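Local structure of paenibacillus xanthan lyase (Paenibacillus, 6F2P) at residues 523-528 / 548-553; 511-516 / 559-564; 978-983 / 991-996; 967-972 / 1028-1033; 23-28 / 85-90. The protein probably cleaves the side chains of the polysaccharide xanthan by eliminative lysis, releasing the terminal mannose linked to glucuronate. One frame throughout, in Å; residues are numbered along the deposited sequence.

Interaction 1. Residues 523-528 / 548-553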
# COMPACT_ATOMS: atom_id res chain seq x y z
N ASN A 523 -25.33 -7.44 -27.30
CA ASN A 523 -24.18 -6.59 -27.61
C ASN A 523 -23.23 -7.34 -28.52
O ASN A 523 -22.87 -8.49 -28.23
CB ASN A 523 -23.46 -6.17 -26.33
CG ASN A 523 -24.34 -5.37 -25.41
OD1 ASN A 523 -25.34 -5.88 -24.89
ND2 ASN A 523 -24.00 -4.10 -25.22
N ALA A 524 -22.84 -6.73 -29.64
CA ALA A 524 -22.05 -7.46 -30.62
C ALA A 524 -20.70 -7.90 -30.04
O ALA A 524 -20.00 -7.11 -29.40
CB ALA A 524 -21.87 -6.65 -31.87
N LEU A 525 -20.38 -9.18 -30.23
CA LEU A 525 -19.09 -9.71 -29.83
C LEU A 525 -18.31 -10.06 -31.08
O LEU A 525 -18.61 -11.06 -31.73
CB LEU A 525 -19.24 -10.94 -28.94
CG LEU A 525 -17.90 -11.53 -28.47
CD1 LEU A 525 -17.34 -10.81 -27.24
CD2 LEU A 525 -18.02 -13.02 -28.18
N ILE A 526 -17.31 -9.25 -31.41
CA ILE A 526 -16.51 -9.49 -32.59
C ILE A 526 -15.16 -10.05 -32.20
O ILE A 526 -14.44 -9.45 -31.41
CB ILE A 526 -16.35 -8.20 -33.42
CG1 ILE A 526 -17.73 -7.69 -33.82
CG2 ILE A 526 -15.49 -8.46 -34.64
CD1 ILE A 526 -17.71 -6.44 -34.62
N VAL A 527 -14.83 -11.23 -32.74
CA VAL A 527 -13.60 -11.93 -32.37
C VAL A 527 -12.72 -12.16 -33.58
O VAL A 527 -13.17 -12.71 -34.58
CB VAL A 527 -13.92 -13.30 -31.76
CG1 VAL A 527 -12.64 -14.05 -31.44
CG2 VAL A 527 -14.79 -13.14 -30.53
N ASN A 528 -11.46 -11.75 -33.48
CA ASN A 528 -10.53 -11.76 -34.61
C ASN A 528 -11.16 -11.17 -35.87
O ASN A 528 -10.99 -11.70 -36.97
CB ASN A 528 -10.01 -13.18 -34.90
CG ASN A 528 -9.10 -13.71 -33.81
OD1 ASN A 528 -8.73 -13.00 -32.87
ND2 ASN A 528 -8.72 -14.98 -33.92
N ILE A 548 -10.58 -9.25 -29.32
CA ILE A 548 -12.02 -9.36 -29.14
C ILE A 548 -12.56 -7.95 -29.00
O ILE A 548 -11.92 -7.09 -28.38
CB ILE A 548 -12.35 -10.17 -27.86
CG1 ILE A 548 -11.93 -11.63 -28.01
CG2 ILE A 548 -13.83 -10.11 -27.54
CD1 ILE A 548 -12.33 -12.49 -26.83
N HIS A 549 -13.74 -7.69 -29.57
CA HIS A 549 -14.41 -6.42 -29.35
C HIS A 549 -15.84 -6.68 -28.89
O HIS A 549 -16.59 -7.38 -29.56
CB HIS A 549 -14.39 -5.56 -30.61
CG HIS A 549 -15.08 -4.24 -30.45
ND1 HIS A 549 -16.45 -4.11 -30.52
CD2 HIS A 549 -14.59 -3.00 -30.23
CE1 HIS A 549 -16.77 -2.84 -30.35
NE2 HIS A 549 -15.66 -2.14 -30.17
N LEU A 550 -16.20 -6.11 -27.74
CA LEU A 550 -17.54 -6.21 -27.21
C LEU A 550 -18.17 -4.83 -27.20
O LEU A 550 -17.66 -3.92 -26.55
CB LEU A 550 -17.52 -6.76 -25.78
CG LEU A 550 -18.89 -6.68 -25.09
CD1 LEU A 550 -19.91 -7.46 -25.88
CD2 LEU A 550 -18.84 -7.17 -23.64
N ALA A 551 -19.27 -4.66 -27.93
CA ALA A 551 -19.87 -3.33 -28.09
C ALA A 551 -20.62 -2.92 -26.83
O ALA A 551 -21.28 -3.73 -26.19
CB ALA A 551 -20.78 -3.29 -29.31
N GLY A 552 -20.50 -1.65 -26.46
CA GLY A 552 -21.11 -1.16 -25.24
C GLY A 552 -22.58 -0.83 -25.42
O GLY A 552 -23.00 -0.43 -26.51
N SER A 553 -23.35 -0.98 -24.35
CA SER A 553 -24.80 -0.73 -24.40
C SER A 553 -25.12 0.74 -24.66
O SER A 553 -26.25 1.09 -24.98
CB SER A 553 -25.47 -1.19 -23.10
OG SER A 553 -25.15 -2.53 -22.81
O HOH W 1 -18.54 -5.62 -31.04
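I526 and H549 pair backbone to backbone: I526 N donates to H549 O at 2.7 Å, and H549 N returns the bond to I526 O. Two residues along, A551 N donates to A524 O at 2.9 Å. That carbonyl takes a second bond from a water, which also lies in the plane of the H549 ring at its edge, 2.6 Å from ND1; NE2 of the same ring has weak bonds to D558 and K623. Where the regular strands stop, N523 takes over. CG sits beside its own backbone N (chi1 -61°), and the amide reaches across to spend both ND2 protons, one on A551 O at 2.9 Å and the other on S553 OG at 3.1 Å, while OD1 accepts from N518 N. An alanine here would probably leave A551 O and S553 OG without this donor and set the 553 end free to drift from its neighbour. On the face away from I526 and H549, L525 CD1 lies 3.6 Å from I548 CG2, and these apolar groups pack on M600 and L602 of strand 595-607. Antiparallel pairing of this kind, close to the border of a large sheet, builds the super-sandwich domain of polysaccharide lyase family 8.

Interaction 2. Residues 511-516 / 559-564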
# COMPACT_ATOMS: atom_id res chain seq x y z
N ILE A 511 -10.44 -14.84 -14.86
CA ILE A 511 -11.56 -14.20 -15.54
C ILE A 511 -11.14 -12.91 -16.22
O ILE A 511 -10.71 -11.97 -15.56
CB ILE A 511 -12.72 -13.90 -14.57
CG1 ILE A 511 -13.01 -15.12 -13.68
CG2 ILE A 511 -13.95 -13.45 -15.35
CD1 ILE A 511 -13.23 -16.41 -14.44
N VAL A 512 -11.27 -12.88 -17.54
CA VAL A 512 -10.94 -11.66 -18.28
C VAL A 512 -12.07 -10.65 -18.19
O VAL A 512 -11.85 -9.46 -17.99
CB VAL A 512 -10.63 -11.95 -19.77
CG1 VAL A 512 -10.60 -10.65 -20.56
CG2 VAL A 512 -9.32 -12.68 -19.91
N GLU A 513 -13.29 -11.15 -18.33
CA GLU A 513 -14.46 -10.29 -18.40
C GLU A 513 -15.68 -11.00 -17.83
O GLU A 513 -15.76 -12.23 -17.84
CB GLU A 513 -14.70 -9.88 -19.85
CG GLU A 513 -15.81 -8.87 -20.07
CD GLU A 513 -15.71 -7.67 -19.13
OE1 GLU A 513 -15.13 -6.64 -19.54
OE2 GLU A 513 -16.23 -7.74 -18.00
N ASN A 514 -16.61 -10.22 -17.28
CA ASN A 514 -17.93 -10.72 -16.95
C ASN A 514 -18.87 -9.53 -16.97
O ASN A 514 -19.25 -9.01 -15.93
CB ASN A 514 -17.96 -11.41 -15.58
CG ASN A 514 -19.17 -12.32 -15.42
OD1 ASN A 514 -20.14 -12.20 -16.17
ND2 ASN A 514 -19.11 -13.24 -14.47
N ARG A 515 -19.23 -9.08 -18.17
CA ARG A 515 -19.88 -7.79 -18.34
C ARG A 515 -21.39 -7.93 -18.43
O ARG A 515 -21.88 -8.82 -19.12
CB ARG A 515 -19.39 -7.13 -19.63
CG ARG A 515 -19.72 -5.64 -19.74
CD ARG A 515 -18.74 -4.83 -18.91
NE ARG A 515 -18.99 -3.39 -19.01
CZ ARG A 515 -18.39 -2.49 -18.23
NH1 ARG A 515 -17.53 -2.90 -17.31
NH2 ARG A 515 -18.67 -1.20 -18.36
N LYS A 516 -22.11 -7.04 -17.76
CA LYS A 516 -23.56 -7.02 -17.90
C LYS A 516 -23.94 -6.34 -19.21
O LYS A 516 -23.38 -5.31 -19.56
CB LYS A 516 -24.22 -6.30 -16.73
CG LYS A 516 -25.69 -6.65 -16.57
CD LYS A 516 -26.48 -5.50 -16.04
CE LYS A 516 -25.95 -5.05 -14.71
NZ LYS A 516 -26.51 -3.72 -14.37
N ILE A 559 -15.58 -2.25 -25.20
CA ILE A 559 -14.35 -2.74 -24.59
C ILE A 559 -13.58 -3.65 -25.54
O ILE A 559 -14.15 -4.55 -26.17
CB ILE A 559 -14.60 -3.47 -23.25
CG1 ILE A 559 -15.56 -2.66 -22.37
CG2 ILE A 559 -13.28 -3.75 -22.54
CD1 ILE A 559 -15.95 -3.36 -21.09
N GLY A 560 -12.27 -3.40 -25.68
CA GLY A 560 -11.42 -4.22 -26.51
C GLY A 560 -10.57 -5.13 -25.64
O GLY A 560 -10.30 -4.81 -24.49
N TYR A 561 -10.17 -6.28 -26.19
CA TYR A 561 -9.30 -7.20 -25.47
C TYR A 561 -8.25 -7.74 -26.44
O TYR A 561 -8.58 -8.37 -27.43
CB TYR A 561 -10.08 -8.36 -24.87
CG TYR A 561 -11.34 -7.97 -24.13
CD1 TYR A 561 -12.48 -7.58 -24.83
CD2 TYR A 561 -11.40 -8.01 -22.74
CE1 TYR A 561 -13.63 -7.21 -24.17
CE2 TYR A 561 -12.56 -7.65 -22.07
CZ TYR A 561 -13.67 -7.25 -22.80
OH TYR A 561 -14.83 -6.88 -22.18
N TYR A 562 -6.99 -7.49 -26.14
CA TYR A 562 -5.93 -7.98 -26.99
C TYR A 562 -5.20 -9.09 -26.24
O TYR A 562 -4.94 -8.97 -25.05
CB TYR A 562 -5.00 -6.83 -27.41
CG TYR A 562 -3.62 -7.23 -27.85
CD1 TYR A 562 -3.42 -8.12 -28.90
CD2 TYR A 562 -2.50 -6.70 -27.22
CE1 TYR A 562 -2.16 -8.49 -29.29
CE2 TYR A 562 -1.23 -7.06 -27.61
CZ TYR A 562 -1.06 -7.96 -28.64
OH TYR A 562 0.22 -8.31 -29.02
N PHE A 563 -4.92 -10.19 -26.94
CA PHE A 563 -4.26 -11.32 -26.30
C PHE A 563 -2.90 -11.61 -26.92
O PHE A 563 -2.80 -12.31 -27.92
CB PHE A 563 -5.18 -12.55 -26.32
CG PHE A 563 -6.50 -12.30 -25.66
CD1 PHE A 563 -7.56 -11.76 -26.37
CD2 PHE A 563 -6.67 -12.57 -24.31
CE1 PHE A 563 -8.78 -11.51 -25.74
CE2 PHE A 563 -7.88 -12.32 -23.69
CZ PHE A 563 -8.94 -11.79 -24.41
N PRO A 564 -1.84 -11.05 -26.32
CA PRO A 564 -0.47 -11.19 -26.81
C PRO A 564 -0.08 -12.66 -26.99
O PRO A 564 -0.11 -13.46 -26.04
CB PRO A 564 0.37 -10.56 -25.71
CG PRO A 564 -0.56 -9.59 -25.05
CD PRO A 564 -1.92 -10.20 -25.11
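Y561 points its hydroxyl at E513, and OH donates to OE1 at 2.7 Å on the anti lone pair, the one away from OE2. The carboxylate stands almost upright to the ring, 87° between planes, with OE1 at the ring edge. E513 gets there by starting out anti to its own nitrogen (chi1 -174°) and then bending at chi2 (49°), which brings OE2 back to accept from N514 N at 2.6 Å. A leucine in its place would probably leave the buried Y561 hydroxyl without this acceptor and N514 N without its partner. V512 splits its methyls: CG1 comes obliquely to Y561 CD2 at 3.5 Å, and CG2 meets the F563 ring at its edge, 4.1 Å from CE2. R515, also bent at chi2, lays one guanidinium face over I559 CD1, 3.7 Å from NE, while NH1 bonds to L414 O. V512 and E513 both face L602, a classic beta bulge. Strand 508-516 is paired with 595-607 in one sheet; strand 559-563 belongs to the other, between 545-550 and 613-621. The segments run nearly antiparallel with axes 11.0 Å apart, so their side chains meet between the two sheets, alongside I548, L550 and Y617.

Interaction 3. Residues 978-983 / 991-996; sequences VPVDVT and LNVNQQ
L991 meets V980 in a beta hairpin, strands 978-984 and 987-993, at the border of a five-stranded antiparallel sheet in the golvesin C-terminal domain. The two backbones exchange bonds here: V980 N gives to L991 O at 2.8 Å, nearly along the C=O axis (178°), and L991 N gives to V980 O at 3.1 Å. The L991 side chain lays CD2 against V980 CB, 4.1 Å away. N992 is next, in a non-hydrogen-bonded pair with P979. Its amide oxygen leans over the proline, OD1 3.3 Å from P979 CA, and its own CA lies close to V978 O. V993 restores the bonding pattern, with V993 N to V978 O at 2.7 Å and V978 N to V993 O at 3.0 Å. Its CG2 branch is tucked between the backbone N and the carbonyl carbon, where it can touch both valines of the partner strand: V978 CB and, at 3.7 Å, V980 CG2. L1005 of strand 1003-1010 packs against V980 and V993 on this side. The strand is over after V993, but past N994 the Q995 side chain turns back toward V978. Extended beyond CG, it crosses that valine at about a right angle and sends NE2 to V1030 O, with OE1 3.6 Å from V978 CG2.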
# COMPACT_ATOMS: atom_id res chain seq x y z
N VAL A 978 71.47 -9.74 -4.79
CA VAL A 978 70.44 -9.32 -5.73
C VAL A 978 69.78 -8.04 -5.25
O VAL A 978 69.16 -8.02 -4.19
CB VAL A 978 69.37 -10.41 -5.91
CG1 VAL A 978 68.37 -9.99 -6.98
CG2 VAL A 978 70.04 -11.73 -6.28
N PRO A 979 69.92 -6.95 -6.03
CA PRO A 979 69.30 -5.67 -5.67
C PRO A 979 67.80 -5.67 -5.98
O PRO A 979 67.39 -6.00 -7.09
CB PRO A 979 70.03 -4.66 -6.56
CG PRO A 979 70.45 -5.44 -7.75
CD PRO A 979 70.73 -6.84 -7.26
N VAL A 980 67.00 -5.31 -4.98
CA VAL A 980 65.55 -5.25 -5.13
C VAL A 980 65.02 -3.87 -4.76
O VAL A 980 65.28 -3.38 -3.67
CB VAL A 980 64.85 -6.30 -4.25
CG1 VAL A 980 63.34 -6.25 -4.47
CG2 VAL A 980 65.39 -7.68 -4.56
N ASP A 981 64.30 -3.24 -5.69
CA ASP A 981 63.66 -1.96 -5.40
C ASP A 981 62.22 -2.16 -4.97
O ASP A 981 61.51 -3.01 -5.51
CB ASP A 981 63.68 -1.04 -6.62
CG ASP A 981 65.08 -0.62 -7.00
OD1 ASP A 981 65.94 -0.58 -6.10
OD2 ASP A 981 65.31 -0.34 -8.20
N VAL A 982 61.79 -1.38 -3.99
CA VAL A 982 60.38 -1.33 -3.62
C VAL A 982 59.92 0.12 -3.72
O VAL A 982 60.26 0.94 -2.87
CB VAL A 982 60.15 -1.86 -2.20
CG1 VAL A 982 58.69 -1.72 -1.82
CG2 VAL A 982 60.59 -3.31 -2.10
N THR A 983 59.18 0.44 -4.77
CA THR A 983 58.64 1.78 -4.92
C THR A 983 57.26 1.84 -4.28
O THR A 983 56.34 1.17 -4.72
CB THR A 983 58.54 2.21 -6.40
OG1 THR A 983 59.76 1.88 -7.08
CG2 THR A 983 58.28 3.70 -6.51
N LEU A 991 67.15 -2.78 -1.25
CA LEU A 991 67.92 -3.70 -0.43
C LEU A 991 68.50 -4.80 -1.30
O LEU A 991 68.05 -4.98 -2.44
CB LEU A 991 67.06 -4.32 0.68
CG LEU A 991 66.09 -5.45 0.33
CD1 LEU A 991 65.73 -6.23 1.58
CD2 LEU A 991 64.83 -4.92 -0.34
N ASN A 992 69.48 -5.53 -0.79
CA ASN A 992 70.00 -6.70 -1.48
C ASN A 992 69.47 -7.97 -0.83
O ASN A 992 69.37 -8.04 0.39
CB ASN A 992 71.54 -6.72 -1.49
CG ASN A 992 72.13 -5.67 -2.42
OD1 ASN A 992 71.42 -5.06 -3.22
ND2 ASN A 992 73.45 -5.48 -2.32
N VAL A 993 69.14 -8.96 -1.65
CA VAL A 993 68.73 -10.26 -1.12
C VAL A 993 69.71 -11.38 -1.52
O VAL A 993 70.25 -11.38 -2.63
CB VAL A 993 67.27 -10.63 -1.52
CG1 VAL A 993 66.29 -9.70 -0.84
CG2 VAL A 993 67.09 -10.58 -3.03
N ASN A 994 69.94 -12.31 -0.60
CA ASN A 994 70.84 -13.44 -0.84
C ASN A 994 70.08 -14.68 -1.31
O ASN A 994 69.56 -15.44 -0.49
CB ASN A 994 71.65 -13.75 0.41
CG ASN A 994 72.64 -14.86 0.21
OD1 ASN A 994 72.87 -15.30 -0.92
ND2 ASN A 994 73.24 -15.33 1.30
N GLN A 995 70.04 -14.87 -2.63
CA GLN A 995 69.19 -15.89 -3.24
C GLN A 995 69.76 -17.30 -3.25
O GLN A 995 69.14 -18.21 -3.80
CB GLN A 995 68.80 -15.48 -4.66
CG GLN A 995 67.67 -14.48 -4.72
CD GLN A 995 67.27 -14.14 -6.13
OE1 GLN A 995 67.93 -14.53 -7.09
NE2 GLN A 995 66.17 -13.41 -6.28
N GLN A 996 70.92 -17.50 -2.65
CA GLN A 996 71.40 -18.87 -2.47
C GLN A 996 71.01 -19.36 -1.07
O GLN A 996 71.79 -20.01 -0.38
CB GLN A 996 72.91 -18.99 -2.73
CG GLN A 996 73.79 -18.11 -1.88
CD GLN A 996 75.26 -18.37 -2.11
OE1 GLN A 996 75.74 -18.36 -3.25
NE2 GLN A 996 75.99 -18.62 -1.03

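Interaction 4. Residues 967-972 / 1028-1033. With CA (calcium ion), chain G.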
# COMPACT_ATOMS: atom_id res chain seq x y z
N MET A 967 59.41 -14.56 -2.69
CA MET A 967 59.85 -15.95 -2.71
C MET A 967 60.72 -16.15 -3.93
O MET A 967 60.57 -15.44 -4.93
CB MET A 967 58.63 -16.87 -2.78
CG MET A 967 58.95 -18.35 -2.76
SD MET A 967 57.44 -19.31 -2.68
CE MET A 967 56.80 -18.76 -1.10
N TRP A 968 61.65 -17.09 -3.85
CA TRP A 968 62.52 -17.40 -4.98
C TRP A 968 63.06 -18.83 -4.90
O TRP A 968 62.88 -19.52 -3.89
CB TRP A 968 63.68 -16.40 -5.06
CG TRP A 968 64.46 -16.27 -3.78
CD1 TRP A 968 65.27 -17.22 -3.22
CD2 TRP A 968 64.51 -15.14 -2.92
NE1 TRP A 968 65.82 -16.75 -2.05
CE2 TRP A 968 65.37 -15.47 -1.84
CE3 TRP A 968 63.92 -13.87 -2.94
CZ2 TRP A 968 65.65 -14.58 -0.80
CZ3 TRP A 968 64.19 -12.99 -1.90
CH2 TRP A 968 65.05 -13.35 -0.85
N ALA A 969 63.74 -19.26 -5.97
CA ALA A 969 64.36 -20.58 -6.03
C ALA A 969 65.83 -20.56 -5.60
O ALA A 969 66.70 -20.09 -6.34
CB ALA A 969 64.21 -21.16 -7.43
N ALA A 970 66.11 -21.10 -4.41
CA ALA A 970 67.46 -21.02 -3.84
C ALA A 970 68.34 -22.19 -4.26
O ALA A 970 67.85 -23.29 -4.51
CB ALA A 970 67.38 -20.94 -2.32
N HIS A 971 69.65 -21.95 -4.35
CA HIS A 971 70.59 -23.04 -4.64
C HIS A 971 72.00 -22.77 -4.13
O HIS A 971 72.22 -22.66 -2.92
CB HIS A 971 70.62 -23.35 -6.14
CG HIS A 971 70.98 -24.77 -6.45
ND1 HIS A 971 71.36 -25.19 -7.71
CD2 HIS A 971 71.02 -25.87 -5.66
CE1 HIS A 971 71.62 -26.49 -7.68
NE2 HIS A 971 71.42 -26.93 -6.45
N THR A 972 72.96 -22.69 -5.04
CA THR A 972 74.34 -22.36 -4.69
C THR A 972 74.95 -21.51 -5.80
O THR A 972 75.86 -20.72 -5.57
CB THR A 972 75.22 -23.62 -4.48
OG1 THR A 972 74.83 -24.64 -5.41
CG2 THR A 972 75.07 -24.15 -3.06
N TYR A 1028 73.54 -16.21 -10.36
CA TYR A 1028 72.25 -16.24 -11.05
C TYR A 1028 71.19 -15.41 -10.32
O TYR A 1028 71.07 -15.48 -9.10
CB TYR A 1028 71.76 -17.69 -11.20
CG TYR A 1028 72.39 -18.44 -12.35
CD1 TYR A 1028 71.91 -18.29 -13.65
CD2 TYR A 1028 73.45 -19.31 -12.15
CE1 TYR A 1028 72.48 -18.97 -14.70
CE2 TYR A 1028 74.03 -20.00 -13.20
CZ TYR A 1028 73.54 -19.82 -14.47
OH TYR A 1028 74.10 -20.50 -15.53
N VAL A 1029 70.42 -14.64 -11.09
CA VAL A 1029 69.34 -13.84 -10.52
C VAL A 1029 67.97 -14.46 -10.82
O VAL A 1029 67.55 -14.52 -11.97
CB VAL A 1029 69.38 -12.39 -11.03
CG1 VAL A 1029 68.22 -11.57 -10.47
CG2 VAL A 1029 70.71 -11.74 -10.68
N VAL A 1030 67.27 -14.91 -9.78
CA VAL A 1030 65.96 -15.53 -9.93
C VAL A 1030 64.82 -14.54 -9.64
O VAL A 1030 64.89 -13.75 -8.70
CB VAL A 1030 65.81 -16.77 -9.00
CG1 VAL A 1030 64.36 -17.22 -8.88
CG2 VAL A 1030 66.70 -17.91 -9.49
N ALA A 1031 63.78 -14.58 -10.47
CA ALA A 1031 62.56 -13.81 -10.24
C ALA A 1031 61.37 -14.77 -10.14
O ALA A 1031 61.14 -15.57 -11.05
CB ALA A 1031 62.33 -12.80 -11.37
N ASP A 1032 60.61 -14.69 -9.05
CA ASP A 1032 59.52 -15.63 -8.80
C ASP A 1032 58.19 -14.93 -8.45
O ASP A 1032 57.35 -14.72 -9.33
CB ASP A 1032 59.92 -16.63 -7.71
CG ASP A 1032 58.93 -17.77 -7.55
OD1 ASP A 1032 58.19 -18.07 -8.52
OD2 ASP A 1032 58.91 -18.38 -6.47
N ALA A 1033 58.02 -14.58 -7.18
CA ALA A 1033 56.77 -13.95 -6.73
C ALA A 1033 56.92 -13.00 -5.54
O ALA A 1033 57.79 -13.17 -4.67
CB ALA A 1033 55.72 -15.03 -6.44
CA CA G . 56.53 -18.48 -10.35
O HOH W 2 61.83 -13.59 -6.58
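M967 and A1033 form an antiparallel bridge where strand 960-967 runs out beside strand 1030-1039, next to a calcium site of the golvesin C-terminal domain. Two polar links tie the backbones. The direct one is M967 N to A1033 O, 2.9 Å and fairly straight at 167°. The other goes through a water, which donates to M967 O at 2.8 Å and accepts from D1032 N at 3.0 Å, so a water stands in for the next direct backbone bond, while the two chains stay close, M967 O lying against D1032 CB. Metal binding is the work of D1032: with CG anti to the backbone N (chi1 -171°), OD1 reaches the calcium at 2.5 Å, and D910, N911, Y933 and D936 supply further ligands, the last two through backbone oxygens. OD2 is not a ligand of the ion; it lies 3.7 Å from M967 CG, the methionine running alongside the aspartate and pointing the same way. M967 and W968 thus pack directly on the residue that holds the ion, W968 CA against D1032 CB. The remaining contacts are apolar. W968 turns its indole away from this segment, and NE1 bonds to G997 O, so its CB is what touches V1030. One methyl serves two partners: V1030 CG1 is 4.0 Å from W968 CB and 4.2 Å from A969 CB.

Interaction 5. Residues 23-28 / 85-90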
# COMPACT_ATOMS: atom_id res chain seq x y z
N TYR A 23 -39.85 27.72 -0.04
CA TYR A 23 -39.03 27.35 -1.18
C TYR A 23 -39.88 27.18 -2.44
O TYR A 23 -41.11 27.13 -2.37
CB TYR A 23 -38.22 26.08 -0.88
CG TYR A 23 -38.94 25.05 -0.04
CD1 TYR A 23 -39.95 24.24 -0.58
CD2 TYR A 23 -38.60 24.85 1.30
CE1 TYR A 23 -40.59 23.29 0.18
CE2 TYR A 23 -39.24 23.90 2.07
CZ TYR A 23 -40.23 23.12 1.51
OH TYR A 23 -40.87 22.18 2.28
N ASN A 24 -39.23 27.09 -3.59
CA ASN A 24 -39.92 27.05 -4.88
C ASN A 24 -40.68 25.73 -5.12
O ASN A 24 -40.10 24.73 -5.54
CB ASN A 24 -38.92 27.33 -6.00
CG ASN A 24 -39.55 27.33 -7.38
OD1 ASN A 24 -40.78 27.29 -7.53
ND2 ASN A 24 -38.71 27.40 -8.41
N LEU A 25 -41.99 25.73 -4.89
CA LEU A 25 -42.77 24.51 -5.11
C LEU A 25 -42.97 24.19 -6.59
O LEU A 25 -43.50 23.13 -6.92
CB LEU A 25 -44.12 24.59 -4.39
CG LEU A 25 -44.09 24.86 -2.88
CD1 LEU A 25 -45.48 25.22 -2.39
CD2 LEU A 25 -43.55 23.67 -2.10
N SER A 26 -42.55 25.09 -7.47
CA SER A 26 -42.64 24.84 -8.91
C SER A 26 -41.45 24.03 -9.41
O SER A 26 -41.46 23.50 -10.53
CB SER A 26 -42.78 26.15 -9.70
OG SER A 26 -44.07 26.69 -9.53
N ASP A 27 -40.43 23.95 -8.56
CA ASP A 27 -39.32 23.02 -8.75
C ASP A 27 -39.89 21.61 -8.59
O ASP A 27 -40.25 21.20 -7.48
CB ASP A 27 -38.26 23.32 -7.68
CG ASP A 27 -37.02 22.44 -7.81
OD1 ASP A 27 -37.15 21.23 -8.12
OD2 ASP A 27 -35.91 22.97 -7.56
N PRO A 28 -39.96 20.86 -9.70
CA PRO A 28 -40.62 19.54 -9.70
C PRO A 28 -39.93 18.57 -8.77
O PRO A 28 -40.56 17.65 -8.23
CB PRO A 28 -40.47 19.08 -11.15
CG PRO A 28 -39.24 19.81 -11.65
CD PRO A 28 -39.24 21.14 -10.95
N THR A 85 -44.62 19.73 9.32
CA THR A 85 -43.87 20.98 9.27
C THR A 85 -43.34 21.32 7.89
O THR A 85 -42.61 22.29 7.73
CB THR A 85 -42.67 20.94 10.23
OG1 THR A 85 -41.81 19.86 9.87
CG2 THR A 85 -43.13 20.73 11.65
N THR A 86 -43.69 20.51 6.89
CA THR A 86 -43.16 20.71 5.55
C THR A 86 -43.99 21.72 4.75
O THR A 86 -45.18 21.50 4.48
CB THR A 86 -43.04 19.38 4.77
OG1 THR A 86 -42.05 18.55 5.38
CG2 THR A 86 -42.64 19.63 3.32
N TYR A 87 -43.34 22.82 4.39
CA TYR A 87 -43.95 23.81 3.53
C TYR A 87 -44.39 23.16 2.23
O TYR A 87 -43.58 22.57 1.52
CB TYR A 87 -42.94 24.91 3.21
CG TYR A 87 -43.48 25.94 2.27
CD1 TYR A 87 -44.41 26.87 2.70
CD2 TYR A 87 -43.07 25.99 0.94
CE1 TYR A 87 -44.92 27.83 1.84
CE2 TYR A 87 -43.57 26.95 0.07
CZ TYR A 87 -44.49 27.86 0.53
OH TYR A 87 -45.00 28.81 -0.32
N GLY A 88 -45.67 23.28 1.93
CA GLY A 88 -46.21 22.77 0.68
C GLY A 88 -46.96 21.47 0.88
O GLY A 88 -47.67 21.01 -0.02
N SER A 89 -46.78 20.87 2.05
CA SER A 89 -47.43 19.60 2.34
C SER A 89 -48.90 19.81 2.67
O SER A 89 -49.26 20.72 3.43
CB SER A 89 -46.73 18.91 3.53
OG SER A 89 -47.39 17.70 3.86
N SER A 90 -49.77 18.96 2.11
CA SER A 90 -51.20 19.10 2.36
C SER A 90 -51.53 18.75 3.80
O SER A 90 -52.65 18.92 4.25
CB SER A 90 -52.03 18.23 1.41
OG SER A 90 -52.07 16.88 1.82
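Y87 drives the edge of its ring into one face of Y23, a T-shaped stack with centroids 5.3 Å apart and planes at 89°. The atom that does the touching is Y87 CD2, 3.7 Å above the Y23 plane and displaced toward the rim near CE1. At the edge of the Y87 ring, close to its plane, lies the backbone oxygen Y23 O, 3.5 Å from CE2. L25 comes at the same ring obliquely, CD1 3.6 Å from Y87 CE2. The two tyrosines slide past each other in opposite directions, which brings the Y23 hydroxyl to the backbone of the other loop: OH makes a weak hydrogen bond to Y87 O at 2.8 Å and lies next to the T86 CG2 methyl. The Y23 ring also packs on I30, I340 and I344. Tight turns shape both loops. N24 to D27 is a type I turn, with N24 OD1 accepting from S26 N as an Asx turn; T86 to S89 is type II, with G88 third. At G88 (phi 102°) a side chain would press on the carbonyl before it and on L25 CD2, whereas glycine lets the leucine methyl come within 4.0 Å of its CA. D27 then N-caps helix 28-46. Two interhelical loops thus meet at the surface of the N-terminal alpha-helical domain, as in the helical hairpins from which family 8 lyases build their toroid.

From the N terminus, interaction 5 comes first, closing a loop of mostly helical chain within the alpha-helical domain. Interaction 2 opens next and closes at 559-564, with interaction 1 nested inside it. These two touch directly, since strand 545-550 of interaction 1 pairs with strand 559-563 of interaction 2; one extends a sheet of the super-sandwich, the other joins that sheet to its facing one. Far along the chain, interaction 4 encloses interaction 3 in the golvesin C-terminal domain, where the hairpin packs V993 against W968. The three groups lie in series and none cross; interactions 4 and 5 have centres about 116 Å apart.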